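Local coordinates for endoglucanase E (Clostridium thermocellum, PDB 2WAO), which probably removes acetyl groups from plant cell-wall polysaccharides as a family 2 carbohydrate esterase, and binds cello-oligosaccharides in its active-site pocket, at residues R123-I128 with I161-L166; Q215-N220 with R249-A254; S157-T162 with A170-W175; P65-N70 with L89-R94. One frame throughout, in Å; residues are numbered along the deposited sequence. Where two conformers were deposited one is given.

Contact 1: residues R123-I128 with I161-L166. With FMT (formic acid), chain I.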
loop_
_atom_site.group_PDB
_atom_site.type_symbol
_atom_site.label_atom_id
_atom_site.label_comp_id
_atom_site.label_asym_id
_atom_site.label_seq_id
_atom_site.Cartn_x
_atom_site.Cartn_y
_atom_site.Cartn_z
ATOM N N ARG A 123 -16.281 3.001 -2.157
ATOM C CA ARG A 123 -15.166 3.957 -2.233
ATOM C C ARG A 123 -13.903 3.159 -2.399
ATOM O O ARG A 123 -13.679 2.143 -1.691
ATOM C CB ARG A 123 -15.085 4.805 -0.961
ATOM C CG ARG A 123 -16.350 5.665 -0.763
ATOM C CD ARG A 123 -16.281 6.327 0.546
ATOM N NE ARG A 123 -17.322 7.357 0.691
ATOM C CZ ARG A 123 -17.479 8.080 1.798
ATOM N NH1 ARG A 123 -16.697 7.875 2.845
ATOM N NH2 ARG A 123 -18.429 9.013 1.869
ATOM N N LYS A 124 -13.090 3.598 -3.350
ATOM C CA LYS A 124 -11.892 2.845 -3.742
ATOM C C LYS A 124 -10.743 3.829 -3.986
ATOM O O LYS A 124 -10.907 4.861 -4.675
ATOM C CB LYS A 124 -12.121 2.062 -5.025
ATOM C CG LYS A 124 -13.145 0.936 -4.918
ATOM C CD LYS A 124 -13.416 0.415 -6.326
ATOM C CE LYS A 124 -14.206 -0.880 -6.306
ATOM N NZ LYS A 124 -15.602 -0.539 -5.954
ATOM N N ILE A 125 -9.571 3.466 -3.483
ATOM C CA ILE A 125 -8.357 4.316 -3.621
ATOM C C ILE A 125 -7.237 3.410 -4.152
ATOM O O ILE A 125 -7.180 2.221 -3.790
ATOM C CB ILE A 125 -7.938 4.900 -2.265
ATOM C CG1 ILE A 125 -9.128 5.540 -1.555
ATOM C CG2 ILE A 125 -6.779 5.903 -2.436
ATOM C CD1 ILE A 125 -8.806 6.052 -0.143
ATOM N N GLU A 126 -6.391 3.925 -5.041
ATOM C CA GLU A 126 -5.131 3.243 -5.370
ATOM C C GLU A 126 -4.017 4.180 -4.908
ATOM O O GLU A 126 -4.014 5.380 -5.233
ATOM C CB GLU A 126 -4.999 2.992 -6.861
ATOM C CG GLU A 126 -3.696 2.277 -7.264
ATOM C CD GLU A 126 -3.723 1.865 -8.717
ATOM O OE1 GLU A 126 -3.816 2.750 -9.569
ATOM O OE2 GLU A 126 -3.626 0.652 -9.014
ATOM N N PHE A 127 -3.040 3.597 -4.210
ATOM C CA PHE A 127 -1.858 4.327 -3.782
ATOM C C PHE A 127 -0.715 3.838 -4.643
ATOM O O PHE A 127 -0.591 2.607 -4.908
ATOM C CB PHE A 127 -1.554 3.976 -2.323
ATOM C CG PHE A 127 -2.516 4.588 -1.357
ATOM C CD1 PHE A 127 -2.195 5.812 -0.757
ATOM C CD2 PHE A 127 -3.733 3.956 -1.058
ATOM C CE1 PHE A 127 -3.099 6.434 0.116
ATOM C CE2 PHE A 127 -4.644 4.581 -0.148
ATOM C CZ PHE A 127 -4.298 5.810 0.402
ATOM N N ILE A 128 0.127 4.767 -5.079
ATOM C CA ILE A 128 1.330 4.394 -5.869
ATOM C C ILE A 128 2.525 4.990 -5.158
ATOM O O ILE A 128 2.613 6.193 -5.034
ATOM C CB ILE A 128 1.225 4.979 -7.321
ATOM C CG1 ILE A 128 -0.048 4.484 -8.008
ATOM C CG2 ILE A 128 2.490 4.597 -8.190
ATOM C CD1 ILE A 128 -0.336 5.176 -9.390
ATOM N N ILE A 161 -4.540 3.620 6.918
ATOM C CA ILE A 161 -5.279 4.320 7.956
ATOM C C ILE A 161 -6.284 5.306 7.259
ATOM O O ILE A 161 -7.487 5.420 7.663
ATOM C CB ILE A 161 -4.298 5.117 8.844
ATOM C CG1 ILE A 161 -3.379 4.183 9.670
ATOM C CG2 ILE A 161 -5.114 6.086 9.774
ATOM C CD1 ILE A 161 -2.159 4.952 10.256
ATOM N N THR A 162 -5.802 5.981 6.206
ATOM C CA THR A 162 -6.647 6.925 5.397
ATOM C C THR A 162 -7.843 6.146 4.786
ATOM O O THR A 162 -8.984 6.592 4.837
ATOM C CB THR A 162 -5.770 7.599 4.291
ATOM O OG1 THR A 162 -4.798 8.462 4.918
ATOM C CG2 THR A 162 -6.627 8.470 3.326
ATOM N N ALA A 163 -7.572 4.968 4.230
ATOM C CA ALA A 163 -8.640 4.164 3.662
ATOM C C ALA A 163 -9.672 3.768 4.731
ATOM O O ALA A 163 -10.874 3.878 4.471
ATOM C CB ALA A 163 -8.095 2.935 2.903
ATOM N N ARG A 164 -9.216 3.348 5.916
ATOM C CA ARG A 164 -10.169 2.986 6.976
ATOM C C ARG A 164 -10.919 4.266 7.387
ATOM O O ARG A 164 -12.145 4.191 7.565
ATOM C CB ARG A 164 -9.475 2.335 8.180
ATOM C CG ARG A 164 -9.020 0.951 7.933
ATOM C CD ARG A 164 -8.588 0.270 9.230
ATOM N NE ARG A 164 -7.459 0.917 9.900
ATOM C CZ ARG A 164 -6.171 0.652 9.649
ATOM N NH1 ARG A 164 -5.811 -0.208 8.684
ATOM N NH2 ARG A 164 -5.241 1.285 10.333
ATOM N N ASN A 165 -10.238 5.404 7.502
ATOM C CA ASN A 165 -10.894 6.683 7.888
ATOM C C ASN A 165 -12.052 6.982 6.931
ATOM O O ASN A 165 -13.111 7.449 7.360
ATOM C CB ASN A 165 -9.946 7.913 7.840
ATOM C CG ASN A 165 -8.934 7.978 8.998
ATOM O OD1 ASN A 165 -7.913 8.721 8.920
ATOM N ND2 ASN A 165 -9.181 7.218 10.042
ATOM N N LEU A 166 -11.848 6.697 5.637
ATOM C CA LEU A 166 -12.824 7.017 4.581
ATOM C C LEU A 166 -13.810 5.917 4.235
ATOM O O LEU A 166 -14.644 6.095 3.331
ATOM C CB LEU A 166 -12.101 7.450 3.293
ATOM C CG LEU A 166 -11.200 8.688 3.417
ATOM C CD1 LEU A 166 -10.249 8.766 2.229
ATOM C CD2 LEU A 166 -11.969 9.979 3.568
HETATM C C FMT I . -7.173 3.631 12.155
HETATM O O1 FMT I . -6.063 3.134 12.468
HETATM O O2 FMT I . -8.183 3.003 11.741
#
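Strand residues 123-128 and the helical segment 161-166 run in opposite senses, with CA of Ile-125 7.3 Å from CA of Ala-163 and CA of Arg-123 7.8 Å from CA of Leu-166. The contact joins the central parallel sheet to a helix layer of the alpha/beta/alpha sandwich of the SGNH (GDSL) hydrolase fold: helix 158-165 leads into the edge strand 168-174 and packs over the sheet. Ile-125 carries the apolar part of the contact. Its CG1 branch lies anti to the carbonyl carbon and extends, so that CD1 reaches Leu-166 CD1 at 3.9 Å, the two side chains crossing at about a right angle, and comes to within 4.4 Å of Ala-163 CB. The short side chain of Ala-163 is consistent with the close approach of the two backbones here, and Ile-125 also packs on Val-216 of the neighbouring strand. At Arg-123 the contact turns polar. This side chain, stretched from CG to NE, donates from Arg-123 NH1 to Leu-166 O over 2.8 Å, with an N-H...O angle of 160°. The oxygen lies in the guanidinium plane, whereas the nitrogen stands 37° above the carbonyl plane. The bond thus holds a main-chain oxygen near the C-terminal end of the helix, and a cation-pi contact with Trp-333 adds a second partner for the same arginine. On the outer side of the helix, Arg-164 bends at chi3 (-62°) and holds a formic acid molecule, probably from the crystallisation liquor, with two nearly straight bonds: NE to O2 at 2.9 Å and NH2 to O1 at 2.9 Å.

Contact 2: residues Q215-N220 with R249-A254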
loop_
_atom_site.group_PDB
_atom_site.type_symbol
_atom_site.label_atom_id
_atom_site.label_comp_id
_atom_site.label_asym_id
_atom_site.label_seq_id
_atom_site.Cartn_x
_atom_site.Cartn_y
_atom_site.Cartn_z
ATOM N N GLN A 215 -11.892 5.995 -7.309
ATOM C CA GLN A 215 -12.269 7.378 -7.485
ATOM C C GLN A 215 -11.090 8.267 -7.092
ATOM O O GLN A 215 -11.088 9.448 -7.416
ATOM C CB GLN A 215 -13.510 7.739 -6.643
ATOM C CG GLN A 215 -14.747 6.882 -6.963
ATOM C CD GLN A 215 -14.867 5.626 -6.129
ATOM O OE1 GLN A 215 -14.085 5.384 -5.247
ATOM N NE2 GLN A 215 -15.870 4.818 -6.420
ATOM N N VAL A 216 -10.106 7.699 -6.353
ATOM C CA VAL A 216 -8.986 8.502 -5.851
ATOM C C VAL A 216 -7.707 7.716 -6.113
ATOM O O VAL A 216 -7.664 6.521 -5.833
ATOM C CB VAL A 216 -9.063 8.697 -4.312
ATOM C CG1 VAL A 216 -7.856 9.510 -3.806
ATOM C CG2 VAL A 216 -10.322 9.462 -3.945
ATOM N N VAL A 217 -6.672 8.414 -6.586
ATOM C CA VAL A 217 -5.334 7.841 -6.688
ATOM C C VAL A 217 -4.424 8.798 -5.896
ATOM O O VAL A 217 -4.512 9.995 -6.062
ATOM C CB VAL A 217 -4.876 7.709 -8.171
ATOM C CG1 VAL A 217 -3.411 7.154 -8.290
ATOM C CG2 VAL A 217 -5.847 6.801 -8.938
ATOM N N VAL A 218 -3.535 8.246 -5.077
ATOM C CA VAL A 218 -2.559 8.996 -4.299
ATOM C C VAL A 218 -1.173 8.544 -4.757
ATOM O O VAL A 218 -0.854 7.341 -4.728
ATOM C CB VAL A 218 -2.772 8.747 -2.763
ATOM C CG1 VAL A 218 -1.723 9.500 -1.921
ATOM C CG2 VAL A 218 -4.194 9.182 -2.322
ATOM N N ILE A 219 -0.343 9.512 -5.121
ATOM C CA ILE A 219 0.996 9.186 -5.594
ATOM C C ILE A 219 1.968 9.768 -4.580
ATOM O O ILE A 219 1.903 10.950 -4.273
ATOM C CB ILE A 219 1.233 9.776 -7.013
ATOM C CG1 ILE A 219 0.176 9.257 -8.019
ATOM C CG2 ILE A 219 2.676 9.432 -7.477
ATOM C CD1 ILE A 219 0.222 9.928 -9.433
ATOM N N ASN A 220 2.888 8.961 -4.080
ATOM C CA ASN A 220 3.922 9.511 -3.187
ATOM C C ASN A 220 5.249 8.978 -3.642
ATOM O O ASN A 220 5.648 7.908 -3.250
ATOM C CB ASN A 220 3.652 9.222 -1.687
ATOM C CG ASN A 220 4.625 9.996 -0.768
ATOM O OD1 ASN A 220 5.780 10.292 -1.159
ATOM N ND2 ASN A 220 4.168 10.338 0.450
ATOM N N ARG A 249 -5.322 7.656 -18.033
ATOM C CA ARG A 249 -5.786 6.802 -19.142
ATOM C C ARG A 249 -6.513 5.572 -18.579
ATOM O O ARG A 249 -7.547 5.165 -19.120
ATOM C CB ARG A 249 -4.637 6.408 -20.058
ATOM C CG ARG A 249 -5.062 5.983 -21.456
ATOM C CD ARG A 249 -3.859 5.690 -22.357
ATOM N NE ARG A 249 -2.817 6.684 -22.180
ATOM C CZ ARG A 249 -1.673 6.493 -21.524
ATOM N NH1 ARG A 249 -1.362 5.282 -21.034
ATOM N NH2 ARG A 249 -0.832 7.515 -21.411
ATOM N N ASN A 250 -6.017 5.015 -17.467
ATOM C CA ASN A 250 -6.724 3.890 -16.788
ATOM C C ASN A 250 -8.035 4.326 -16.129
ATOM O O ASN A 250 -9.033 3.580 -16.145
ATOM C CB ASN A 250 -5.828 3.289 -15.696
ATOM C CG ASN A 250 -4.610 2.532 -16.237
ATOM O OD1 ASN A 250 -4.671 1.906 -17.277
ATOM N ND2 ASN A 250 -3.513 2.529 -15.456
ATOM N N TYR A 251 -8.024 5.522 -15.518
ATOM C CA TYR A 251 -9.148 5.964 -14.731
ATOM C C TYR A 251 -9.500 7.411 -15.114
ATOM O O TYR A 251 -9.063 8.369 -14.464
ATOM C CB TYR A 251 -8.819 5.927 -13.221
ATOM C CG TYR A 251 -8.001 4.755 -12.754
ATOM C CD1 TYR A 251 -8.349 3.425 -13.081
ATOM C CD2 TYR A 251 -6.893 4.963 -11.958
ATOM C CE1 TYR A 251 -7.534 2.334 -12.623
ATOM C CE2 TYR A 251 -6.106 3.899 -11.508
ATOM C CZ TYR A 251 -6.440 2.609 -11.823
ATOM O OH TYR A 251 -5.611 1.601 -11.348
ATOM N N PRO A 252 -10.265 7.588 -16.187
ATOM C CA PRO A 252 -10.638 8.935 -16.706
ATOM C C PRO A 252 -11.243 9.878 -15.656
ATOM O O PRO A 252 -11.069 11.087 -15.763
ATOM C CB PRO A 252 -11.758 8.626 -17.727
ATOM C CG PRO A 252 -11.550 7.206 -18.122
ATOM C CD PRO A 252 -10.860 6.494 -16.974
ATOM N N ASP A 253 -11.904 9.309 -14.652
ATOM C CA ASP A 253 -12.714 10.058 -13.698
ATOM C C ASP A 253 -12.050 10.204 -12.299
ATOM O O ASP A 253 -12.624 10.837 -11.412
ATOM C CB ASP A 253 -14.141 9.435 -13.570
ATOM C CG ASP A 253 -14.828 9.201 -14.956
ATOM O OD1 ASP A 253 -14.715 10.071 -15.845
ATOM O OD2 ASP A 253 -15.443 8.121 -15.189
ATOM N N ALA A 254 -10.852 9.623 -12.094
ATOM C CA ALA A 254 -10.225 9.643 -10.774
ATOM C C ALA A 254 -9.693 11.012 -10.391
ATOM O O ALA A 254 -9.208 11.767 -11.260
ATOM C CB ALA A 254 -9.085 8.620 -10.704
#
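Tyr-251 O is gripped by two donors, Ala-254 N at 3.2 Å and Arg-248 NH1 of the preceding helix. The first of these bonds closes a type I turn from Tyr-251 to Ala-254, which brings the chain from helix 233-250 back to the sheet, where His-255 bonds to the backbone of Gln-215. Both ends of the turn meet Val-217. With CG1 anti to the backbone N (chi1 177°), CG2 lies anti to the carbonyl carbon and meets Tyr-251 CD2 at 3.7 Å. It touches CE2 almost as closely, and the side chains cross at about a right angle. The same methyl, Val-217 CG2, lies 4.1 Å from Ala-254 CB, so one branch of the valine touches both tyrosine and alanine. Tyr-251 OH is hydrogen-bonded to Glu-126 OE1, which probably helps to hold the ring in place. Nearer the start of the strand the backbones meet: Ala-254 CA approaches Gln-215 O at 3.5 Å in a CA-H...O contact. The amide of Gln-215 points elsewhere, its OE1 accepting from Lys-124 N. Strand 216-220, helix 233-250 and the adjacent parallel strand 255-260 form a beta-alpha-beta crossover of the SGNH hydrolase fold.

Contact 3: residues S157-T162 with A170-W175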
loop_
_atom_site.group_PDB
_atom_site.type_symbol
_atom_site.label_atom_id
_atom_site.label_comp_id
_atom_site.label_asym_id
_atom_site.label_seq_id
_atom_site.Cartn_x
_atom_site.Cartn_y
_atom_site.Cartn_z
ATOM N N SER A 157 0.182 1.875 7.804
ATOM C CA SER A 157 0.669 2.888 6.857
ATOM C C SER A 157 -0.342 4.027 6.799
ATOM O O SER A 157 -1.548 3.840 7.078
ATOM C CB SER A 157 0.838 2.303 5.461
ATOM O OG SER A 157 -0.423 2.087 4.857
ATOM N N TYR A 158 0.139 5.216 6.444
ATOM C CA TYR A 158 -0.797 6.359 6.272
ATOM C C TYR A 158 -1.879 5.974 5.270
ATOM O O TYR A 158 -3.025 6.458 5.379
ATOM C CB TYR A 158 -0.078 7.620 5.797
ATOM C CG TYR A 158 0.371 7.549 4.365
ATOM C CD1 TYR A 158 -0.398 8.138 3.345
ATOM C CD2 TYR A 158 1.550 6.855 4.009
ATOM C CE1 TYR A 158 -0.022 8.047 2.027
ATOM C CE2 TYR A 158 1.947 6.756 2.666
ATOM C CZ TYR A 158 1.158 7.363 1.698
ATOM O OH TYR A 158 1.471 7.283 0.374
ATOM N N ALA A 159 -1.520 5.169 4.266
ATOM C CA ALA A 159 -2.452 4.768 3.232
ATOM C C ALA A 159 -3.598 3.896 3.792
ATOM O O ALA A 159 -4.796 4.141 3.521
ATOM C CB ALA A 159 -1.708 4.036 2.136
ATOM N N ALA A 160 -3.247 2.886 4.609
ATOM C CA ALA A 160 -4.279 1.997 5.159
ATOM C C ALA A 160 -5.163 2.734 6.157
ATOM O O ALA A 160 -6.392 2.527 6.226
ATOM C CB ALA A 160 -3.645 0.805 5.845
ATOM N N ILE A 161 -4.540 3.620 6.918
ATOM C CA ILE A 161 -5.279 4.320 7.956
ATOM C C ILE A 161 -6.284 5.306 7.259
ATOM O O ILE A 161 -7.487 5.420 7.663
ATOM C CB ILE A 161 -4.298 5.117 8.844
ATOM C CG1 ILE A 161 -3.379 4.183 9.670
ATOM C CG2 ILE A 161 -5.114 6.086 9.774
ATOM C CD1 ILE A 161 -2.159 4.952 10.256
ATOM N N THR A 162 -5.802 5.981 6.206
ATOM C CA THR A 162 -6.647 6.925 5.397
ATOM C C THR A 162 -7.843 6.146 4.786
ATOM O O THR A 162 -8.984 6.592 4.837
ATOM C CB THR A 162 -5.770 7.599 4.291
ATOM O OG1 THR A 162 -4.798 8.462 4.918
ATOM C CG2 THR A 162 -6.627 8.470 3.326
ATOM N N ALA A 170 -8.405 -0.089 -0.479
ATOM C CA ALA A 170 -7.180 0.508 -1.029
ATOM C C ALA A 170 -6.322 -0.578 -1.649
ATOM O O ALA A 170 -6.216 -1.681 -1.092
ATOM C CB ALA A 170 -6.419 1.275 0.036
ATOM N N ASN A 171 -5.796 -0.295 -2.844
ATOM C CA ASN A 171 -4.727 -1.096 -3.425
ATOM C C ASN A 171 -3.397 -0.302 -3.258
ATOM O O ASN A 171 -3.324 0.882 -3.609
ATOM C CB ASN A 171 -5.012 -1.493 -4.869
ATOM C CG ASN A 171 -6.178 -2.500 -5.002
ATOM O OD1 ASN A 171 -6.749 -2.995 -3.993
ATOM N ND2 ASN A 171 -6.534 -2.803 -6.240
ATOM N N MET A 172 -2.375 -0.955 -2.694
ATOM C CA MET A 172 -1.109 -0.281 -2.380
ATOM C C MET A 172 0.009 -0.732 -3.319
ATOM O O MET A 172 0.704 -1.735 -3.069
ATOM C CB MET A 172 -0.716 -0.458 -0.897
ATOM C CG MET A 172 -1.738 0.093 0.105
ATOM S SD MET A 172 -1.478 -0.434 1.828
ATOM C CE MET A 172 0.015 0.460 2.334
ATOM N N ILE A 173 0.185 0.036 -4.386
ATOM C CA ILE A 173 1.120 -0.329 -5.440
ATOM C C ILE A 173 2.443 0.359 -5.131
ATOM O O ILE A 173 2.726 1.464 -5.614
ATOM C CB ILE A 173 0.546 -0.029 -6.858
ATOM C CG1 ILE A 173 -0.871 -0.643 -6.997
ATOM C CG2 ILE A 173 1.511 -0.577 -7.895
ATOM C CD1 ILE A 173 -0.954 -2.155 -6.584
ATOM N N ALA A 174 3.244 -0.307 -4.289
ATOM C CA ALA A 174 4.403 0.377 -3.687
ATOM C C ALA A 174 5.561 -0.600 -3.587
ATOM O O ALA A 174 5.371 -1.788 -3.362
ATOM C CB ALA A 174 4.029 0.926 -2.347
ATOM N N TRP A 175 6.758 -0.071 -3.723
ATOM C CA TRP A 175 7.976 -0.911 -3.762
ATOM C C TRP A 175 9.074 -0.110 -3.100
ATOM O O TRP A 175 9.368 1.018 -3.534
ATOM C CB TRP A 175 8.333 -1.181 -5.231
ATOM C CG TRP A 175 9.384 -2.250 -5.396
ATOM C CD1 TRP A 175 10.732 -2.104 -5.215
ATOM C CD2 TRP A 175 9.165 -3.601 -5.822
ATOM N NE1 TRP A 175 11.376 -3.310 -5.495
ATOM C CE2 TRP A 175 10.433 -4.234 -5.878
ATOM C CE3 TRP A 175 7.999 -4.353 -6.152
ATOM C CZ2 TRP A 175 10.587 -5.603 -6.235
ATOM C CZ3 TRP A 175 8.151 -5.707 -6.516
ATOM C CH2 TRP A 175 9.444 -6.312 -6.573
#
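One face of the Tyr-158 ring carries Ala-159 CB, 4.3 Å above the plane and over its centre, and the same methyl turns toward the sheet, where Met-172 CE lies 4.0 Å from Ala-159 CB in the conformer given. Around this ring, helix 131-134 supplies Ile-132 and Thr-133, while helix 313-331 brings Met-319. Met-172, on edge strand 168-174, reaches the helix by a chain that bends at its last torsion (chi3 71°), which puts the terminal methyl beside the first turn. In this conformer Met-172 CE also lies 3.7 Å from Ser-157 CB. Both residues were deposited in two conformers, so all the contacts of CE are uncertain in detail, and its much shorter approach to the serine hydroxyl is doubtful. Ser-157 is the N-cap of helix 158-165: OG accepts from Ala-160 N at 2.9 Å, with an N-H...O angle of 163°, and is also hydrogen-bonded to Ser-154 O. Tyr-158 O, in the first turn, accepts from two donors one turn on, Thr-162 OG1 at 2.7 Å and Thr-162 N at 2.9 Å, on opposite faces of its plane. The start of the helix is tied further by Tyr-158 N, which bonds to His-316 ND1. No hydrogen bond joins the two segments; what they share is apolar contact, its detail depending on which conformer Met-172 adopts.

Contact 4: residues P65-N70 with L89-R94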
loop_
_atom_site.group_PDB
_atom_site.type_symbol
_atom_site.label_atom_id
_atom_site.label_comp_id
_atom_site.label_asym_id
_atom_site.label_seq_id
_atom_site.Cartn_x
_atom_site.Cartn_y
_atom_site.Cartn_z
ATOM N N PRO A 65 -1.932 -10.893 17.307
ATOM C CA PRO A 65 -0.474 -10.824 17.107
ATOM C C PRO A 65 -0.090 -11.317 15.701
ATOM O O PRO A 65 -0.665 -12.341 15.204
ATOM C CB PRO A 65 0.057 -11.752 18.224
ATOM C CG PRO A 65 -0.998 -11.647 19.278
ATOM C CD PRO A 65 -2.272 -11.697 18.496
ATOM N N PRO A 66 0.783 -10.582 14.996
ATOM C CA PRO A 66 1.151 -10.986 13.628
ATOM C C PRO A 66 2.012 -12.222 13.578
ATOM O O PRO A 66 2.517 -12.671 14.626
ATOM C CB PRO A 66 1.954 -9.801 13.095
ATOM C CG PRO A 66 2.428 -9.117 14.277
ATOM C CD PRO A 66 1.354 -9.265 15.321
ATOM N N PHE A 67 2.117 -12.810 12.395
ATOM C CA PHE A 67 2.877 -14.065 12.226
ATOM C C PHE A 67 3.511 -14.087 10.863
ATOM O O PHE A 67 3.059 -13.383 9.953
ATOM C CB PHE A 67 1.975 -15.289 12.413
ATOM C CG PHE A 67 0.876 -15.387 11.389
ATOM C CD1 PHE A 67 1.074 -16.106 10.224
ATOM C CD2 PHE A 67 -0.368 -14.715 11.582
ATOM C CE1 PHE A 67 0.042 -16.204 9.250
ATOM C CE2 PHE A 67 -1.382 -14.812 10.619
ATOM C CZ PHE A 67 -1.178 -15.529 9.460
ATOM N N SER A 68 4.567 -14.864 10.702
ATOM C CA SER A 68 5.209 -14.940 9.421
ATOM C C SER A 68 5.002 -16.291 8.801
ATOM O O SER A 68 4.833 -17.287 9.521
ATOM C CB SER A 68 6.728 -14.729 9.523
ATOM O OG SER A 68 7.285 -15.638 10.457
ATOM N N VAL A 69 5.068 -16.321 7.476
ATOM C CA VAL A 69 5.198 -17.550 6.737
ATOM C C VAL A 69 6.392 -17.342 5.816
ATOM O O VAL A 69 6.366 -16.480 4.928
ATOM C CB VAL A 69 3.917 -17.933 5.961
ATOM C CG1 VAL A 69 4.150 -19.260 5.170
ATOM C CG2 VAL A 69 2.718 -18.095 6.895
ATOM N N ASN A 70 7.456 -18.112 6.055
ATOM C CA ASN A 70 8.754 -17.820 5.426
ATOM C C ASN A 70 9.232 -18.907 4.442
ATOM O O ASN A 70 9.673 -20.000 4.859
ATOM C CB ASN A 70 9.820 -17.476 6.505
ATOM C CG ASN A 70 11.142 -16.958 5.891
ATOM O OD1 ASN A 70 11.276 -16.876 4.676
ATOM N ND2 ASN A 70 12.121 -16.620 6.746
ATOM N N LEU A 89 -13.592 -11.573 9.664
ATOM C CA LEU A 89 -12.146 -11.792 9.588
ATOM C C LEU A 89 -11.535 -11.013 8.437
ATOM O O LEU A 89 -12.046 -11.059 7.325
ATOM C CB LEU A 89 -11.844 -13.260 9.383
ATOM C CG LEU A 89 -10.440 -13.713 8.996
ATOM C CD1 LEU A 89 -9.458 -13.390 10.153
ATOM C CD2 LEU A 89 -10.433 -15.242 8.651
ATOM N N VAL A 90 -10.447 -10.297 8.720
ATOM C CA VAL A 90 -9.618 -9.750 7.645
ATOM C C VAL A 90 -8.227 -10.387 7.820
ATOM O O VAL A 90 -7.693 -10.403 8.949
ATOM C CB VAL A 90 -9.501 -8.223 7.735
ATOM C CG1 VAL A 90 -8.452 -7.717 6.746
ATOM C CG2 VAL A 90 -10.852 -7.557 7.526
ATOM N N LEU A 91 -7.681 -10.958 6.746
ATOM C CA LEU A 91 -6.294 -11.482 6.781
ATOM C C LEU A 91 -5.411 -10.559 5.920
ATOM O O LEU A 91 -5.611 -10.464 4.704
ATOM C CB LEU A 91 -6.262 -12.947 6.299
ATOM C CG LEU A 91 -4.897 -13.613 6.210
ATOM C CD1 LEU A 91 -4.165 -13.592 7.577
ATOM C CD2 LEU A 91 -5.007 -15.064 5.668
ATOM N N TRP A 92 -4.432 -9.890 6.537
ATOM C CA TRP A 92 -3.733 -8.758 5.907
ATOM C C TRP A 92 -2.259 -9.083 5.655
ATOM O O TRP A 92 -1.545 -9.566 6.563
ATOM C CB TRP A 92 -3.848 -7.539 6.833
ATOM C CG TRP A 92 -3.249 -6.241 6.320
ATOM C CD1 TRP A 92 -1.915 -5.876 6.305
ATOM C CD2 TRP A 92 -3.969 -5.160 5.713
ATOM N NE1 TRP A 92 -1.781 -4.641 5.722
ATOM C CE2 TRP A 92 -3.026 -4.168 5.376
ATOM C CE3 TRP A 92 -5.337 -4.923 5.449
ATOM C CZ2 TRP A 92 -3.396 -2.943 4.786
ATOM C CZ3 TRP A 92 -5.698 -3.698 4.838
ATOM C CH2 TRP A 92 -4.725 -2.715 4.556
ATOM N N LYS A 93 -1.808 -8.858 4.422
ATOM C CA LYS A 93 -0.415 -9.068 4.080
ATOM C C LYS A 93 0.350 -7.793 4.512
ATOM O O LYS A 93 0.214 -6.696 3.911
ATOM C CB LYS A 93 -0.231 -9.319 2.580
ATOM C CG LYS A 93 1.235 -9.638 2.218
ATOM C CD LYS A 93 1.387 -9.809 0.668
ATOM C CE LYS A 93 2.724 -10.467 0.296
ATOM N NZ LYS A 93 3.859 -9.483 -0.003
ATOM N N ARG A 94 1.118 -7.913 5.575
ATOM C CA ARG A 94 1.838 -6.722 6.100
ATOM C C ARG A 94 2.967 -6.232 5.213
ATOM O O ARG A 94 3.177 -5.009 5.071
ATOM C CB ARG A 94 2.414 -7.049 7.469
ATOM C CG ARG A 94 1.329 -7.289 8.474
ATOM C CD ARG A 94 1.901 -8.007 9.738
ATOM N NE ARG A 94 3.112 -7.384 10.363
ATOM C CZ ARG A 94 3.122 -6.621 11.467
ATOM N NH1 ARG A 94 1.994 -6.238 12.087
ATOM N NH2 ARG A 94 4.276 -6.192 11.960
#
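Phe-67 has CG between the backbone N and the carbonyl carbon (chi1 63°), which carries its ring toward Leu-91 although its CB sets out away from that strand; Leu-91 meets it with CG anti to the backbone N (chi1 177°). Both strands belong to one sheet of the beta-sandwich of the N-terminal domain, whose sequence family belongs to the galactose-binding-domain-like clan. They are not direct neighbours: strand 52-59 runs between 62-70 and 85-93 and pairs antiparallel with each, so the contact spans it by side chains alone. Leu-91 CD1 approaches Phe-67 CZ at 4.0 Å, at the edge of the ring and near its plane, the two side chains crossing at about a right angle. Leu-78 of strand 73-79, in the facing sheet, touches both residues, so both face the other sheet. The second meeting lies past the end of strand 85-93. Here Arg-94 bends at chi3 (51°), turning one face of its guanidinium to the Pro-66 ring, with Pro-66 CB 3.5 Å above the plane and offset toward the rim. The aliphatic part takes part too, Arg-94 CD lying 3.8 Å from Pro-66 CB. The charged end has its main partner elsewhere: NH2 forms a salt bridge with Glu-139 and also bonds Lys-150 O, linking the sandwich to the hydrolase domain. These bonds probably help keep the group flat against the proline, whose CG rests 3.6 Å from Arg-94 NH1.

How the contacts relate
From the N terminus, contact 4 comes first and closes a loop within the N-terminal beta-sandwich. Contact 1 follows in series, opening on strand 123-129, and contact 3 opens before it has closed; the two cross, sharing Ile-161 and Thr-162, and together fix helix 158-165 against two neighbouring strands of the parallel sheet. There Phe-127 CD1 packs on Ala-159 CB at 3.4 Å. Contact 2 follows in series and carries the sheet outward on the other side of strand 123-129. The two domains meet near contacts 3 and 4, where Ala-160 CB lies 3.9 Å from Trp-92 CH2, while contacts 2 and 4 are about 28 Å apart between centres.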